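Alpha-catenin-like protein hmp-1 (Caenorhabditis elegans, PDB 5H5M) binds beta-catenin and actin filaments at adherens junctions and is required for cell migration and cell shape changes during body enclosure and elongation. Local coordinates at residues Gly5-Asn9 and Cys167-Ser171; Arg58-Ile62 and His110-Ala114; Thr126-Ile131 and Lys217-Phe221; Ser149-Gln153 and Ala190-Ala194; Leu317-Arg321 and Leu361-Val366. All coordinates share one frame; numbering follows the deposited sequence.

In the fold
The chain is the M domain of an alpha-catenin, built from long helices packed into bundles of the vinculin family. Contacts 1 and 2 are neighbours, with centres about 15 Å apart, and Leu-111 of contact 2 lies against Leu-7 and Leu-169 of contact 1. Contacts 3 and 4, centres about 10 Å apart, share one hydrophobic interior: Trp-220 CE2 comes within 3.6 Å of Phe-152 CE1, the two rings edge-to-face, and Leu-130 CD1 within 3.6 Å of Val-193 CG1. Contact 5 stands apart, its nearest atoms about 12 Å from contacts 2 and 3, and lies across the centre of the chain from contact 1.

Contact 1 of 5, residues Gly5-Asn9 and Cys167-Ser171; sequences GDLIN and CQLSS
Gly-5 and Gln-168 bring their backbones together, CA to CA 4.0 Å, where the start of helix 6-17 lies on the loop that joins helix 142-166 to helix 173-202. The absence of a side chain at Gly-5 probably suits this closeness, its CA being 3.4 Å from Cys-167 O, though the residue is poorly ordered. One turn further on, Ile-8 N donates to Gln-168 O over 3.2 Å. The approach is almost in line with the carbonyl bond, 167° at the oxygen, although the hydrogen itself is bent off line at 138°. Amide groups in the first turn of a helix have no carbonyl one turn back within that helix, and here the loop supplies one to Ile-8. In this M domain, a helical-bundle member of the vinculin/alpha-catenin family, the bond joins the first modelled turn to the link between helices 142-166 and 173-202.

Beside this bond the Ile-8 side chain lies on the loop backbone. Its CG1 branch, anti to the backbone N (chi1 -165°), rests 3.5 Å from Leu-169 O, while CG2 covers Ser-170 O at 3.6 Å. Trimming Ile-8 to an alanine would probably open a gap over these two carbonyls and take away its packing on Arg-108, leaving the main-chain bond less shielded. Leu-7 and Leu-169 run side by side, pointing the same way, with their CD2 methyls 3.8 Å apart. Both leucines also lean on Ile-48 of helix 27-49, and branched apolar chains fill this buried side well. On the outer side, Asn-9 OD1 only brushes Ser-171 CB, at 4.0 Å.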
# COMPACT_ATOMS: atom_id res chain seq x y z
N GLY A 5 -3.83 -5.80 17.04
CA GLY A 5 -4.80 -5.72 15.97
C GLY A 5 -6.09 -6.44 16.31
O GLY A 5 -6.09 -7.65 16.53
N ASP A 6 -7.19 -5.71 16.34
CA ASP A 6 -8.47 -6.28 16.76
C ASP A 6 -9.22 -6.96 15.62
O ASP A 6 -9.70 -8.08 15.79
CB ASP A 6 -9.35 -5.20 17.40
CG ASP A 6 -9.21 -5.15 18.90
OD1 ASP A 6 -8.59 -6.08 19.47
OD2 ASP A 6 -9.73 -4.20 19.52
N LEU A 7 -9.33 -6.28 14.48
CA LEU A 7 -10.10 -6.81 13.36
C LEU A 7 -9.55 -8.14 12.86
O LEU A 7 -10.31 -9.02 12.46
CB LEU A 7 -10.14 -5.80 12.21
CG LEU A 7 -10.88 -6.26 10.95
CD1 LEU A 7 -12.30 -6.71 11.27
CD2 LEU A 7 -10.90 -5.17 9.88
N ILE A 8 -8.23 -8.30 12.89
CA ILE A 8 -7.63 -9.53 12.40
C ILE A 8 -7.85 -10.66 13.41
O ILE A 8 -8.02 -11.82 13.03
CB ILE A 8 -6.12 -9.36 12.10
CG1 ILE A 8 -5.62 -10.54 11.26
CG2 ILE A 8 -5.30 -9.18 13.37
CD1 ILE A 8 -6.33 -10.68 9.93
N ASN A 9 -7.87 -10.33 14.70
CA ASN A 9 -8.13 -11.32 15.73
C ASN A 9 -9.60 -11.73 15.75
O ASN A 9 -9.92 -12.89 15.98
CB ASN A 9 -7.71 -10.80 17.10
CG ASN A 9 -6.20 -10.70 17.24
OD1 ASN A 9 -5.45 -11.40 16.54
ND2 ASN A 9 -5.74 -9.85 18.15
N CYS A 167 -1.79 -1.80 11.31
CA CYS A 167 -1.68 -2.60 12.52
C CYS A 167 -2.94 -3.41 12.82
O CYS A 167 -2.88 -4.46 13.47
CB CYS A 167 -1.35 -1.69 13.71
SG CYS A 167 0.31 -0.97 13.61
N GLN A 168 -4.09 -2.94 12.33
CA GLN A 168 -5.36 -3.62 12.56
C GLN A 168 -5.40 -5.01 11.94
O GLN A 168 -6.16 -5.87 12.39
CB GLN A 168 -6.52 -2.80 12.00
CG GLN A 168 -6.47 -1.32 12.30
CD GLN A 168 -7.68 -0.59 11.77
OE1 GLN A 168 -8.68 -1.21 11.40
NE2 GLN A 168 -7.61 0.74 11.71
N LEU A 169 -4.60 -5.23 10.91
CA LEU A 169 -4.67 -6.48 10.16
C LEU A 169 -3.49 -7.40 10.41
O LEU A 169 -3.32 -8.41 9.72
CB LEU A 169 -4.79 -6.19 8.66
CG LEU A 169 -5.99 -5.33 8.26
CD1 LEU A 169 -6.13 -5.32 6.77
CD2 LEU A 169 -7.27 -5.85 8.91
N SER A 170 -2.67 -7.06 11.40
CA SER A 170 -1.53 -7.90 11.75
C SER A 170 -1.71 -8.50 13.14
O SER A 170 -2.09 -7.80 14.08
CB SER A 170 -0.23 -7.10 11.69
OG SER A 170 0.86 -7.92 12.07
N SER A 171 -1.44 -9.79 13.27
CA SER A 171 -1.48 -10.46 14.57
C SER A 171 -0.09 -10.50 15.18
O SER A 171 0.12 -11.07 16.25
CB SER A 171 -2.05 -11.88 14.43
OG SER A 171 -1.12 -12.74 13.80

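Contact 2 of 5, residues Arg58-Ile62 and His110-Ala114; sequences RKQKI and HLRRA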
# COMPACT_ATOMS: atom_id res chain seq x y z
N ARG A 58 -12.29 -1.42 -4.43
CA ARG A 58 -11.97 -2.30 -3.31
C ARG A 58 -12.96 -2.09 -2.17
O ARG A 58 -13.27 -3.01 -1.42
CB ARG A 58 -10.53 -2.08 -2.84
CG ARG A 58 -10.00 -3.20 -1.95
CD ARG A 58 -8.49 -3.34 -2.06
NE ARG A 58 -8.09 -4.31 -3.08
CZ ARG A 58 -7.18 -4.09 -4.02
NH1 ARG A 58 -6.56 -2.92 -4.08
NH2 ARG A 58 -6.89 -5.04 -4.90
N LYS A 59 -13.45 -0.86 -2.06
CA LYS A 59 -14.48 -0.50 -1.09
C LYS A 59 -15.74 -1.33 -1.30
O LYS A 59 -16.32 -1.84 -0.34
CB LYS A 59 -14.80 0.99 -1.21
CG LYS A 59 -15.95 1.47 -0.35
CD LYS A 59 -16.33 2.90 -0.74
CE LYS A 59 -17.35 3.50 0.22
NZ LYS A 59 -18.56 2.64 0.35
N GLN A 60 -16.16 -1.48 -2.55
CA GLN A 60 -17.40 -2.20 -2.85
C GLN A 60 -17.25 -3.70 -2.66
O GLN A 60 -18.21 -4.38 -2.31
CB GLN A 60 -17.87 -1.89 -4.27
CG GLN A 60 -18.38 -0.45 -4.48
CD GLN A 60 -19.40 0.02 -3.44
OE1 GLN A 60 -20.07 -0.78 -2.78
NE2 GLN A 60 -19.53 1.34 -3.31
N LYS A 61 -16.05 -4.23 -2.87
CA LYS A 61 -15.81 -5.65 -2.66
C LYS A 61 -15.93 -5.99 -1.18
O LYS A 61 -16.50 -7.02 -0.81
CB LYS A 61 -14.43 -6.07 -3.19
CG LYS A 61 -14.35 -6.13 -4.70
CD LYS A 61 -12.99 -6.62 -5.17
CE LYS A 61 -12.03 -5.45 -5.35
NZ LYS A 61 -10.89 -5.78 -6.25
N ILE A 62 -15.39 -5.11 -0.34
CA ILE A 62 -15.46 -5.27 1.10
C ILE A 62 -16.91 -5.23 1.58
O ILE A 62 -17.33 -6.07 2.39
CB ILE A 62 -14.65 -4.19 1.83
CG1 ILE A 62 -13.16 -4.35 1.50
CG2 ILE A 62 -14.88 -4.24 3.33
CD1 ILE A 62 -12.27 -3.30 2.12
N HIS A 110 -9.51 -8.97 0.75
CA HIS A 110 -9.91 -7.61 0.39
C HIS A 110 -9.41 -6.57 1.39
O HIS A 110 -8.94 -5.50 1.00
CB HIS A 110 -11.43 -7.52 0.28
CG HIS A 110 -12.00 -8.24 -0.90
ND1 HIS A 110 -13.21 -8.90 -0.87
CD2 HIS A 110 -11.52 -8.39 -2.16
CE1 HIS A 110 -13.45 -9.43 -2.05
NE2 HIS A 110 -12.44 -9.14 -2.86
N LEU A 111 -9.50 -6.89 2.68
CA LEU A 111 -9.07 -5.97 3.73
C LEU A 111 -7.55 -5.78 3.70
O LEU A 111 -7.06 -4.66 3.80
CB LEU A 111 -9.51 -6.48 5.10
CG LEU A 111 -11.02 -6.56 5.35
CD1 LEU A 111 -11.31 -7.42 6.57
CD2 LEU A 111 -11.63 -5.17 5.52
N ARG A 112 -6.83 -6.89 3.58
CA ARG A 112 -5.37 -6.85 3.55
C ARG A 112 -4.89 -5.97 2.40
O ARG A 112 -3.99 -5.16 2.56
CB ARG A 112 -4.77 -8.26 3.42
CG ARG A 112 -4.99 -9.17 4.62
CD ARG A 112 -4.35 -8.65 5.90
NE ARG A 112 -3.05 -9.27 6.15
CZ ARG A 112 -1.88 -8.71 5.83
NH1 ARG A 112 -1.85 -7.52 5.26
NH2 ARG A 112 -0.75 -9.35 6.10
N ARG A 113 -5.53 -6.13 1.24
CA ARG A 113 -5.11 -5.42 0.04
C ARG A 113 -5.58 -3.97 0.07
O ARG A 113 -5.04 -3.12 -0.65
CB ARG A 113 -5.62 -6.13 -1.21
CG ARG A 113 -4.91 -7.45 -1.46
CD ARG A 113 -5.30 -8.09 -2.78
NE ARG A 113 -4.55 -9.33 -3.01
CZ ARG A 113 -4.57 -10.01 -4.15
NH1 ARG A 113 -5.29 -9.58 -5.18
NH2 ARG A 113 -3.86 -11.13 -4.26
N ALA A 114 -6.58 -3.68 0.90
CA ALA A 114 -7.00 -2.30 1.12
C ALA A 114 -5.89 -1.56 1.88
O ALA A 114 -5.61 -0.40 1.60
CB ALA A 114 -8.31 -2.24 1.89
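His-110, Arg-58 and Ile-62 carry most of the packing where the segments 58-62 and 110-114 run antiparallel, their local axes 9.8 Å apart at 153°. The imidazole of His-110 is roofed by Lys-61: CB stands over the centre of the ring, 3.6 Å from the centroid and 9° off its normal, a CH-pi contact. The lysine then bends at chi3, after CD has passed 3.5 Å from His-110 NE2. A flat ring suits this place because it offers a face to the aliphatic stem of a lysine whose amine makes a weak hydrogen bond to Asn-57.

Arg-58 reaches across one turn earlier. A chi1 of -164° extends it toward helix 92-122, where its CD meets Ala-114 N at 3.5 Å. One face of its guanidinium then settles over Arg-113 CB, 3.6 Å from NE. The two guanidinium planes stand nearly perpendicular, and the like charges are probably eased by separate acids, since Arg-58 pairs with Asp-117 and Arg-113 with Asp-239. Putting a methionine in place of Arg-58 would probably leave Asp-117 without this salt bridge and the methylene of Arg-113 without its flat cover.

Ile-62 serves the buried side. Its CG1 slides past His-110 CB at 3.8 Å, and CD1 reaches Leu-111 CD2 at 3.9 Å, with the small Ala-114 making room beside it. This is antiparallel packing within a helical bundle of the vinculin/alpha-catenin family: helix 27-49 closes over Ile-62, Leu-111 and Ala-114, helix 6-17 lies on Leu-111, and helix 237-260 covers the two arginines where Val-243 touches both.

Contact 3 of 5, residues Thr126-Ile131 and Lys217-Phe221; sequences TRTPLI and KNAWF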
# COMPACT_ATOMS: atom_id res chain seq x y z
N THR A 126 9.60 8.06 -0.27
CA THR A 126 9.76 8.62 1.07
C THR A 126 10.98 9.54 1.19
O THR A 126 11.24 10.09 2.26
CB THR A 126 9.88 7.50 2.13
OG1 THR A 126 10.98 6.65 1.79
CG2 THR A 126 8.60 6.69 2.19
N ARG A 127 11.71 9.70 0.10
CA ARG A 127 12.91 10.54 0.13
C ARG A 127 12.69 11.94 -0.42
O ARG A 127 13.06 12.93 0.22
CB ARG A 127 14.06 9.86 -0.63
CG ARG A 127 15.36 9.84 0.16
CD ARG A 127 16.58 9.46 -0.68
NE ARG A 127 17.82 9.97 -0.08
CZ ARG A 127 18.42 9.46 0.99
NH1 ARG A 127 17.90 8.41 1.61
NH2 ARG A 127 19.54 10.01 1.45
N THR A 128 12.07 12.03 -1.59
CA THR A 128 11.95 13.30 -2.32
C THR A 128 11.32 14.48 -1.55
O THR A 128 11.85 15.59 -1.62
CB THR A 128 11.15 13.10 -3.63
OG1 THR A 128 11.76 12.07 -4.41
CG2 THR A 128 11.12 14.39 -4.44
N PRO A 129 10.21 14.26 -0.82
CA PRO A 129 9.61 15.42 -0.15
C PRO A 129 10.56 16.16 0.81
O PRO A 129 10.54 17.39 0.84
CB PRO A 129 8.44 14.81 0.63
CG PRO A 129 8.08 13.59 -0.12
CD PRO A 129 9.38 13.05 -0.65
N LEU A 130 11.37 15.42 1.56
CA LEU A 130 12.32 16.05 2.48
C LEU A 130 13.51 16.65 1.73
O LEU A 130 14.00 17.72 2.08
CB LEU A 130 12.81 15.05 3.52
CG LEU A 130 13.77 15.64 4.56
CD1 LEU A 130 13.16 16.88 5.19
CD2 LEU A 130 14.13 14.62 5.63
N ILE A 131 13.96 15.95 0.69
CA ILE A 131 15.07 16.43 -0.12
C ILE A 131 14.73 17.76 -0.80
O ILE A 131 15.54 18.69 -0.78
CB ILE A 131 15.47 15.40 -1.20
CG1 ILE A 131 16.02 14.14 -0.53
CG2 ILE A 131 16.50 15.98 -2.15
CD1 ILE A 131 17.17 14.41 0.42
N LYS A 217 17.46 15.62 9.39
CA LYS A 217 17.31 14.85 8.17
C LYS A 217 17.63 13.38 8.40
O LYS A 217 16.85 12.50 8.03
CB LYS A 217 18.21 15.41 7.07
CG LYS A 217 18.34 14.52 5.85
CD LYS A 217 19.56 14.91 5.03
CE LYS A 217 19.78 13.97 3.86
NZ LYS A 217 20.99 14.35 3.07
N ASN A 218 18.77 13.12 9.02
CA ASN A 218 19.23 11.75 9.23
C ASN A 218 18.37 10.99 10.25
O ASN A 218 18.10 9.81 10.07
CB ASN A 218 20.69 11.75 9.67
CG ASN A 218 21.62 12.23 8.58
OD1 ASN A 218 21.40 11.96 7.40
ND2 ASN A 218 22.67 12.96 8.96
N ALA A 219 17.94 11.68 11.30
CA ALA A 219 17.06 11.07 12.29
C ALA A 219 15.74 10.68 11.64
O ALA A 219 15.18 9.62 11.93
CB ALA A 219 16.82 12.02 13.45
N TRP A 220 15.25 11.53 10.74
CA TRP A 220 14.00 11.27 10.04
C TRP A 220 14.11 10.05 9.13
O TRP A 220 13.30 9.13 9.22
CB TRP A 220 13.58 12.49 9.22
CG TRP A 220 12.35 12.25 8.41
CD1 TRP A 220 12.29 11.88 7.09
CD2 TRP A 220 10.99 12.33 8.87
NE1 TRP A 220 10.98 11.74 6.70
CE2 TRP A 220 10.16 12.01 7.77
CE3 TRP A 220 10.40 12.64 10.10
CZ2 TRP A 220 8.77 12.00 7.87
CZ3 TRP A 220 9.02 12.63 10.19
CH2 TRP A 220 8.22 12.31 9.09
N PHE A 221 15.12 10.04 8.27
CA PHE A 221 15.31 8.94 7.33
C PHE A 221 15.61 7.62 8.03
O PHE A 221 15.28 6.56 7.50
CB PHE A 221 16.43 9.27 6.34
CG PHE A 221 16.00 10.17 5.21
CD1 PHE A 221 14.69 10.12 4.73
CD2 PHE A 221 16.89 11.05 4.62
CE1 PHE A 221 14.29 10.94 3.69
CE2 PHE A 221 16.49 11.87 3.58
CZ PHE A 221 15.19 11.82 3.12
O HOH W 1 9.74 10.48 4.53
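The ring of Phe-221 is sandwiched between Leu-130 and Arg-127. On one face lies Leu-130 CD2, a CH-pi contact 4.2 Å from the centroid and displaced toward the rim. On the opposite face the guanidinium of Arg-127 stacks almost flat but off-centre, its plane 17° from that of the ring and the centres 4.5 Å apart. The extended arginine chain crosses the phenylalanine at about a right angle, and its CG touches Phe-221 CZ at 3.6 Å. Around the rim, Thr-126 O lies near the ring plane, 3.5 Å from Phe-221 CE1, and Ile-131 CD1 also approaches an edge. A chi1 of -178° carries Leu-130 CD2 to 3.6 Å from Trp-220 CD1, so one methyl packs against two aromatic rings. A water donates to Thr-126 O at 2.7 Å and accepts from Trp-220 NE1 at 2.8 Å, lying in the indole plane.

Dispersion and cation-pi attraction thus hold the start of helix 128-137 to helix 207-233, in the bundle completed by helices 142-166 and 173-202, and the water gives a buried indole N-H its partner. Lys-217 would probably repel Arg-127, but its salt bridge to Glu-214 should soften this.

Contact 4 of 5, residues Ser149-Gln153 and Ala190-Ala194; sequences SKMFQ and APQVA
Phe-152 reaches Ala-190 and Val-193 because its CG is anti to the backbone N (chi1 165°), which sends the ring straight across to helix 173-202. There the ring edge faces Ala-190 O, which lies in the ring plane 3.4 Å from CE2, where the slightly positive aromatic hydrogens can meet the oxygen. At the end of the ring, CZ is 3.7 Å from Val-193 CG1, the two side chains crossing at about a right angle. Gln-153 instead bends at chi2 (66°), which brings the amide oxygen up to the proline: OE1 comes within 3.5 Å of Pro-191 CA, while NE2 is hydrogen-bonded to Asn-157 of its own helix. Pro-191, lacking an N-H, interrupts the helical bonding and marks a kink.

Where the helices come nearest, both partners are small: Ser-149 OG sits 3.5 Å from Ala-194 CB, and the two CA atoms are 5.4 Å apart. Ala-190 and Ala-194, one turn apart, thus give the phenylalanine and serine space to enter. The local axes of the segments, 9.7 Å apart and antiparallel at 162°, belong to neighbouring helices. Helices 128-137 and 207-233 cover the inner side, the four-helix arrangement characteristic of the vinculin/alpha-catenin family.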
# COMPACT_ATOMS: atom_id res chain seq x y z
N SER A 149 7.59 22.59 2.91
CA SER A 149 7.33 22.31 4.32
C SER A 149 5.93 21.73 4.48
O SER A 149 5.74 20.72 5.15
CB SER A 149 7.48 23.57 5.17
OG SER A 149 7.07 23.34 6.50
N LYS A 150 4.96 22.39 3.86
CA LYS A 150 3.57 21.96 3.90
C LYS A 150 3.41 20.56 3.30
O LYS A 150 2.75 19.70 3.88
CB LYS A 150 2.68 22.96 3.17
CG LYS A 150 1.22 22.56 3.06
CD LYS A 150 0.43 23.61 2.31
CE LYS A 150 -1.01 23.19 2.10
NZ LYS A 150 -1.79 24.22 1.36
N MET A 151 4.02 20.35 2.14
CA MET A 151 3.95 19.06 1.46
C MET A 151 4.61 17.95 2.28
O MET A 151 4.07 16.85 2.39
CB MET A 151 4.59 19.14 0.07
CG MET A 151 3.92 20.14 -0.85
SD MET A 151 2.13 19.92 -0.91
CE MET A 151 2.01 18.26 -1.59
N PHE A 152 5.78 18.25 2.84
CA PHE A 152 6.47 17.28 3.68
C PHE A 152 5.62 16.87 4.88
O PHE A 152 5.56 15.69 5.23
CB PHE A 152 7.81 17.85 4.17
CG PHE A 152 8.40 17.07 5.31
CD1 PHE A 152 9.07 15.88 5.08
CD2 PHE A 152 8.29 17.53 6.62
CE1 PHE A 152 9.62 15.16 6.13
CE2 PHE A 152 8.82 16.81 7.67
CZ PHE A 152 9.49 15.63 7.43
N GLN A 153 4.97 17.84 5.51
CA GLN A 153 4.15 17.57 6.68
C GLN A 153 2.95 16.69 6.32
O GLN A 153 2.62 15.76 7.05
CB GLN A 153 3.67 18.88 7.32
CG GLN A 153 2.76 18.69 8.52
CD GLN A 153 3.47 18.05 9.71
OE1 GLN A 153 4.49 18.55 10.18
NE2 GLN A 153 2.93 16.93 10.19
N ALA A 190 8.21 15.15 12.73
CA ALA A 190 7.85 15.83 11.48
C ALA A 190 7.73 17.37 11.58
O ALA A 190 8.30 18.07 10.74
CB ALA A 190 6.54 15.25 10.94
N PRO A 191 7.00 17.90 12.57
CA PRO A 191 6.91 19.37 12.59
C PRO A 191 8.23 20.03 12.97
O PRO A 191 8.47 21.19 12.64
CB PRO A 191 5.84 19.66 13.65
CG PRO A 191 5.18 18.34 13.94
CD PRO A 191 6.21 17.30 13.66
N GLN A 192 9.09 19.28 13.67
CA GLN A 192 10.39 19.80 14.07
C GLN A 192 11.34 19.81 12.88
O GLN A 192 12.14 20.73 12.73
CB GLN A 192 10.97 18.96 15.21
CG GLN A 192 10.06 18.88 16.43
CD GLN A 192 10.59 17.95 17.50
OE1 GLN A 192 11.63 17.30 17.32
NE2 GLN A 192 9.89 17.87 18.62
N VAL A 193 11.25 18.78 12.05
CA VAL A 193 12.03 18.71 10.81
C VAL A 193 11.66 19.89 9.91
O VAL A 193 12.54 20.55 9.35
CB VAL A 193 11.79 17.39 10.05
CG1 VAL A 193 12.46 17.44 8.68
CG2 VAL A 193 12.30 16.21 10.85
N ALA A 194 10.37 20.16 9.80
CA ALA A 194 9.88 21.29 9.01
C ALA A 194 10.47 22.61 9.51
O ALA A 194 11.00 23.40 8.72
CB ALA A 194 8.36 21.34 9.03

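Contact 5 of 5, residues Leu317-Arg321 and Leu361-Val366; sequences LKTQR and LVHDAV
Leu-361 O accepts a weak bond from Ala-365 N at 3.4 Å and is flanked by the methylenes of Arg-321, of which CD is nearest at 3.7 Å. The oxygen lies near the plane of the guanidinium, at its edge. Arg-321 leaves its helix with CG anti to the carbonyl carbon and then bends at chi2 (-63°), a turn that folds the aliphatic stem onto helix 345-374. Its CG thereby rests 3.8 Å from Ala-365 CB. A long side chain suits this place, since its carbons can pack while its charged end lies at the border of the contact.

Helix 305-339 widens into a pi-type turn at 317-321, so an extra residue is fitted in, yet Leu-317 and Arg-321 still both face the partner helix. The two segments are antiparallel at 147°, with local axes 10.4 Å apart, and the helices join 237-260 and 276-300 in a four-helix bundle of the vinculin family. Ile-248 of the first touches Val-362 and Val-366, and Cys-291 of the second touches Leu-317.

Leu-317 supplies the apolar half of the contact. A chi1 of 179° sets its CG opposite the amide nitrogen, and its two methyls divide between neighbours on the facing helix: CD1 lies 3.7 Å from Ala-365 CB and also reaches Val-362 CG1 at 4.1 Å, while CD2 meets Val-366 CG2. Ala-365 is small enough to receive both Leu-317 and Arg-321 on a single methyl, and the beta-branched valines on its flanks offer compact surfaces to the leucine's two methyls.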
# COMPACT_ATOMS: atom_id res chain seq x y z
N LEU A 317 14.45 -4.89 -14.18
CA LEU A 317 13.57 -3.78 -13.87
C LEU A 317 14.36 -2.59 -13.34
O LEU A 317 14.24 -1.48 -13.86
CB LEU A 317 12.51 -4.20 -12.84
CG LEU A 317 11.54 -3.10 -12.41
CD1 LEU A 317 10.74 -2.59 -13.60
CD2 LEU A 317 10.60 -3.60 -11.30
N LYS A 318 15.18 -2.83 -12.33
CA LYS A 318 15.89 -1.77 -11.63
C LYS A 318 16.97 -1.08 -12.46
O LYS A 318 17.05 0.15 -12.48
CB LYS A 318 16.52 -2.31 -10.35
CG LYS A 318 17.28 -1.26 -9.56
CD LYS A 318 17.40 -1.63 -8.09
CE LYS A 318 18.01 -0.49 -7.29
NZ LYS A 318 18.08 -0.82 -5.84
N THR A 319 17.80 -1.85 -13.15
CA THR A 319 18.97 -1.28 -13.83
C THR A 319 18.74 -1.00 -15.32
O THR A 319 19.58 -0.37 -15.96
CB THR A 319 20.21 -2.19 -13.70
OG1 THR A 319 20.04 -3.36 -14.51
CG2 THR A 319 20.41 -2.61 -12.25
N GLN A 320 17.62 -1.46 -15.87
CA GLN A 320 17.33 -1.23 -17.28
C GLN A 320 15.97 -0.58 -17.53
O GLN A 320 15.90 0.54 -18.04
CB GLN A 320 17.40 -2.54 -18.08
CG GLN A 320 18.79 -3.15 -18.17
CD GLN A 320 18.80 -4.44 -18.98
OE1 GLN A 320 17.76 -4.89 -19.46
NE2 GLN A 320 19.97 -5.04 -19.13
N ARG A 321 14.90 -1.28 -17.16
CA ARG A 321 13.54 -0.85 -17.51
C ARG A 321 13.17 0.50 -16.90
O ARG A 321 12.56 1.34 -17.57
CB ARG A 321 12.53 -1.91 -17.08
CG ARG A 321 12.74 -3.28 -17.73
CD ARG A 321 12.57 -3.21 -19.24
NE ARG A 321 12.87 -4.49 -19.89
CZ ARG A 321 14.02 -4.76 -20.51
NH1 ARG A 321 14.98 -3.84 -20.58
NH2 ARG A 321 14.21 -5.94 -21.08
N LEU A 361 7.12 -1.37 -20.51
CA LEU A 361 8.48 -1.69 -20.07
C LEU A 361 8.50 -2.08 -18.59
O LEU A 361 8.97 -3.15 -18.22
CB LEU A 361 9.41 -0.49 -20.28
CG LEU A 361 10.35 -0.39 -21.48
CD1 LEU A 361 9.69 -0.88 -22.75
CD2 LEU A 361 10.81 1.05 -21.64
N VAL A 362 7.98 -1.19 -17.75
CA VAL A 362 7.94 -1.41 -16.31
C VAL A 362 6.98 -2.53 -15.94
O VAL A 362 7.31 -3.41 -15.15
CB VAL A 362 7.52 -0.12 -15.57
CG1 VAL A 362 7.34 -0.39 -14.08
CG2 VAL A 362 8.55 0.99 -15.80
N HIS A 363 5.79 -2.51 -16.54
CA HIS A 363 4.71 -3.42 -16.19
C HIS A 363 5.03 -4.89 -16.51
O HIS A 363 4.83 -5.77 -15.67
CB HIS A 363 3.42 -3.00 -16.92
CG HIS A 363 2.19 -3.70 -16.44
ND1 HIS A 363 1.43 -4.51 -17.25
CD2 HIS A 363 1.58 -3.71 -15.23
CE1 HIS A 363 0.41 -4.99 -16.57
NE2 HIS A 363 0.48 -4.52 -15.34
N ASP A 364 5.53 -5.14 -17.72
CA ASP A 364 5.94 -6.49 -18.12
C ASP A 364 7.03 -7.03 -17.20
O ASP A 364 7.03 -8.20 -16.83
CB ASP A 364 6.45 -6.51 -19.56
CG ASP A 364 5.33 -6.58 -20.59
OD1 ASP A 364 4.18 -6.90 -20.21
OD2 ASP A 364 5.60 -6.31 -21.77
N ALA A 365 7.98 -6.16 -16.86
CA ALA A 365 9.10 -6.54 -16.01
C ALA A 365 8.61 -6.94 -14.62
O ALA A 365 9.15 -7.85 -14.00
CB ALA A 365 10.11 -5.41 -15.92
N VAL A 366 7.58 -6.25 -14.14
CA VAL A 366 6.97 -6.60 -12.86
C VAL A 366 6.31 -7.97 -12.94
O VAL A 366 6.43 -8.78 -12.02
CB VAL A 366 5.94 -5.54 -12.41
CG1 VAL A 366 5.10 -6.05 -11.25
CG2 VAL A 366 6.65 -4.25 -12.02